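Local structure of mucus binding protein (Lactobacillus reuteri, 3I57) at residues T149-A154 against V179-D184. The protein is a peptidoglycan-anchored cell-wall protein that probably attaches the bacterium to mucus, and this type 2 repeat also has immunoglobulin-binding activity. Numbering follows the deposited sequence.
Sequences TSPTIA and VIYTAD
In the Muc B2-like half of the repeat, the loop that follows strand 148-149 is tied to the last strand of the chain, 176-183, where Tyr181 extends from strand to loop, its hydroxyl meeting Pro151 and one ring face meeting Ile153. The tyrosine hydroxyl donates a short hydrogen bond from Tyr181 OH to Pro151 O (2.6 Å). This bond lies in the carbonyl plane on a lone pair, with a C=O...donor angle of 132°, and the carbonyl oxygen sits at the ring edge, near its plane. Around the hydroxyl oxygen, Pro151 CD lies 3.3 Å from Tyr181 OH, and Ser150 CB comes in obliquely at 3.4 Å from the same atom. Ile153 covers one face: its CD1 stands 3.8 Å from the centroid of the Tyr181 ring, 9° off the normal, in a CH-pi contact. With CD1 anti to CA about the CB-CG1 bond (chi2 -175°), the end of the isoleucine chain lies along the face, crossing the tyrosine side chain at about a right angle, CD1 over the ring centre and CG1 near the CE2 rim. Val179 CG1 lies 3.7 Å from Ser150 OG, whose hydrogen bond goes to Glu160 O. A phenylalanine in place of Tyr181 would probably leave the Pro151 carbonyl without its hydroxyl mate. Tyr102 of strand 93-104, parallel neighbour of 176-183, touches Ser150 and Val179, and Tyr104 touches Ile153, in loop-over-sheet packing of a beta-grasp fold.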
ATOM      1  N   THR A 149     -31.093  -9.498  17.509  1.00 11.04           N
ATOM      2  CA  THR A 149     -32.374 -10.056  17.900  1.00 11.22           C
ATOM      3  C   THR A 149     -33.460  -9.079  17.516  1.00 10.21           C
ATOM      4  O   THR A 149     -33.420  -7.900  17.887  1.00  9.96           O
ATOM      5  CB  THR A 149     -32.446 -10.301  19.403  1.00 11.61           C
ATOM      6  OG1 THR A 149     -31.378 -11.182  19.789  1.00 13.16           O
ATOM      7  CG2 THR A 149     -33.795 -10.954  19.776  1.00 11.36           C
ATOM      8  N   SER A 150     -34.412  -9.563  16.742  1.00 11.05           N
ATOM      9  CA  SER A 150     -35.527  -8.721  16.353  1.00 11.62           C
ATOM     10  C   SER A 150     -36.361  -8.411  17.607  1.00 12.44           C
ATOM     11  O   SER A 150     -36.567  -9.285  18.463  1.00 12.44           O
ATOM     12  CB  SER A 150     -36.373  -9.418  15.280  1.00 11.43           C
ATOM     13  OG  SER A 150     -35.577  -9.714  14.125  1.00 11.01           O
ATOM     14  N   PRO A 151     -36.815  -7.165  17.728  1.00 12.76           N
ATOM     15  CA  PRO A 151     -37.606  -6.797  18.902  1.00 13.69           C
ATOM     16  C   PRO A 151     -38.930  -7.526  18.977  1.00 14.49           C
ATOM     17  O   PRO A 151     -39.496  -7.922  17.958  1.00 15.19           O
ATOM     18  CB  PRO A 151     -37.867  -5.292  18.713  1.00 13.49           C
ATOM     19  CG  PRO A 151     -37.517  -4.980  17.264  1.00 13.78           C
ATOM     20  CD  PRO A 151     -36.462  -6.001  16.892  1.00 12.80           C
ATOM     21  N   THR A 152     -39.435  -7.660  20.195  1.00 16.13           N
ATOM     22  CA  THR A 152     -40.755  -8.243  20.417  1.00 17.73           C
ATOM     23  C   THR A 152     -41.798  -7.146  20.367  1.00 17.94           C
ATOM     24  O   THR A 152     -41.692  -6.147  21.068  1.00 18.78           O
ATOM     25  CB  THR A 152     -40.796  -8.942  21.769  1.00 17.58           C
ATOM     26  OG1 THR A 152     -39.871 -10.030  21.734  1.00 19.27           O
ATOM     27  CG2 THR A 152     -42.222  -9.451  22.094  1.00 17.87           C
ATOM     28  N   ILE A 153     -42.780  -7.322  19.499  1.00 18.98           N
ATOM     29  CA  ILE A 153     -43.852  -6.356  19.342  1.00 19.92           C
ATOM     30  C   ILE A 153     -45.164  -7.092  19.622  1.00 20.76           C
ATOM     31  O   ILE A 153     -45.528  -8.025  18.906  1.00 20.74           O
ATOM     32  CB  ILE A 153     -43.825  -5.741  17.922  1.00 20.21           C
ATOM     33  CG1 ILE A 153     -42.429  -5.190  17.617  1.00 19.41           C
ATOM     34  CG2 ILE A 153     -44.875  -4.623  17.765  1.00 19.96           C
ATOM     35  CD1 ILE A 153     -42.315  -4.447  16.301  1.00 16.18           C
ATOM     36  N   ALA A 154     -45.861  -6.695  20.686  1.00 21.62           N
ATOM     37  CA  ALA A 154     -47.094  -7.388  21.069  1.00 21.54           C
ATOM     38  C   ALA A 154     -48.031  -7.526  19.884  1.00 21.37           C
ATOM     39  O   ALA A 154     -48.299  -6.558  19.171  1.00 21.23           O
ATOM     40  CB  ALA A 154     -47.801  -6.651  22.229  1.00 22.32           C
ATOM     41  N   VAL A 179     -36.623  -7.445   8.145  1.00  9.40           N
ATOM     42  CA  VAL A 179     -37.428  -8.372   8.922  1.00  9.44           C
ATOM     43  C   VAL A 179     -38.873  -7.817   8.861  1.00 10.09           C
ATOM     44  O   VAL A 179     -39.069  -6.611   9.029  1.00  9.15           O
ATOM     45  CB  VAL A 179     -36.870  -8.429  10.354  1.00  8.57           C
ATOM     46  CG1 VAL A 179     -37.849  -9.090  11.334  1.00 10.11           C
ATOM     47  CG2 VAL A 179     -35.522  -9.215  10.365  1.00 10.37           C
ATOM     48  N   ILE A 180     -39.852  -8.685   8.590  1.00 10.67           N
ATOM     49  CA  ILE A 180     -41.265  -8.289   8.407  1.00 11.87           C
ATOM     50  C   ILE A 180     -42.077  -8.857   9.568  1.00 12.38           C
ATOM     51  O   ILE A 180     -41.877 -10.021   9.941  1.00 13.02           O
ATOM     52  CB  ILE A 180     -41.848  -8.890   7.099  1.00 12.96           C
ATOM     53  CG1 ILE A 180     -41.217  -8.241   5.879  1.00 13.30           C
ATOM     54  CG2 ILE A 180     -43.378  -8.709   7.048  1.00 12.27           C
ATOM     55  CD1 ILE A 180     -41.632  -8.847   4.585  1.00 19.80           C
ATOM     56  N   TYR A 181     -42.964  -8.044  10.150  1.00 11.92           N
ATOM     57  CA  TYR A 181     -43.783  -8.467  11.281  1.00 12.96           C
ATOM     58  C   TYR A 181     -45.192  -8.767  10.812  1.00 14.28           C
ATOM     59  O   TYR A 181     -45.829  -7.941  10.141  1.00 14.29           O
ATOM     60  CB  TYR A 181     -43.836  -7.397  12.396  1.00 13.18           C
ATOM     61  CG  TYR A 181     -42.593  -7.358  13.232  1.00 12.33           C
ATOM     62  CD1 TYR A 181     -41.456  -6.677  12.792  1.00 13.16           C
ATOM     63  CD2 TYR A 181     -42.519  -8.062  14.424  1.00 11.79           C
ATOM     64  CE1 TYR A 181     -40.302  -6.674  13.535  1.00 10.90           C
ATOM     65  CE2 TYR A 181     -41.373  -8.056  15.182  1.00 11.20           C
ATOM     66  CZ  TYR A 181     -40.256  -7.370  14.726  1.00  9.83           C
ATOM     67  OH  TYR A 181     -39.120  -7.390  15.488  1.00 11.92           O
ATOM     68  N   THR A 182     -45.655  -9.963  11.152  1.00 16.21           N
ATOM     69  CA  THR A 182     -46.963 -10.444  10.731  1.00 17.56           C
ATOM     70  C   THR A 182     -47.860 -10.603  11.956  1.00 17.95           C
ATOM     71  O   THR A 182     -47.427 -11.065  13.006  1.00 17.70           O
ATOM     72  CB  THR A 182     -46.829 -11.782   9.980  1.00 17.96           C
ATOM     73  OG1 THR A 182     -46.115 -11.571   8.750  1.00 18.95           O
ATOM     74  CG2 THR A 182     -48.197 -12.365   9.662  1.00 20.01           C
ATOM     75  N   ALA A 183     -49.121 -10.206  11.823  1.00 19.04           N
ATOM     76  CA  ALA A 183     -50.047 -10.304  12.943  1.00 19.74           C
ATOM     77  C   ALA A 183     -50.307 -11.754  13.352  1.00 20.49           C
ATOM     78  O   ALA A 183     -50.380 -12.636  12.503  1.00 21.20           O
ATOM     79  CB  ALA A 183     -51.371  -9.570  12.623  1.00 19.95           C
ATOM     80  N   ASP A 184     -50.403 -11.982  14.659  1.00 20.95           N
ATOM     81  CA  ASP A 184     -50.759 -13.283  15.231  1.00 22.43           C
ATOM     82  C   ASP A 184     -52.190 -13.672  14.843  1.00 21.86           C
ATOM     83  O   ASP A 184     -53.079 -12.813  14.877  1.00 22.18           O
ATOM     84  CB  ASP A 184     -50.690 -13.224  16.754  1.00 22.13           C
ATOM     85  CG  ASP A 184     -49.276 -13.096  17.280  1.00 23.35           C
ATOM     86  OD1 ASP A 184     -48.305 -13.373  16.536  1.00 26.57           O
ATOM     87  OD2 ASP A 184     -49.141 -12.711  18.449  1.00 23.26           O
TER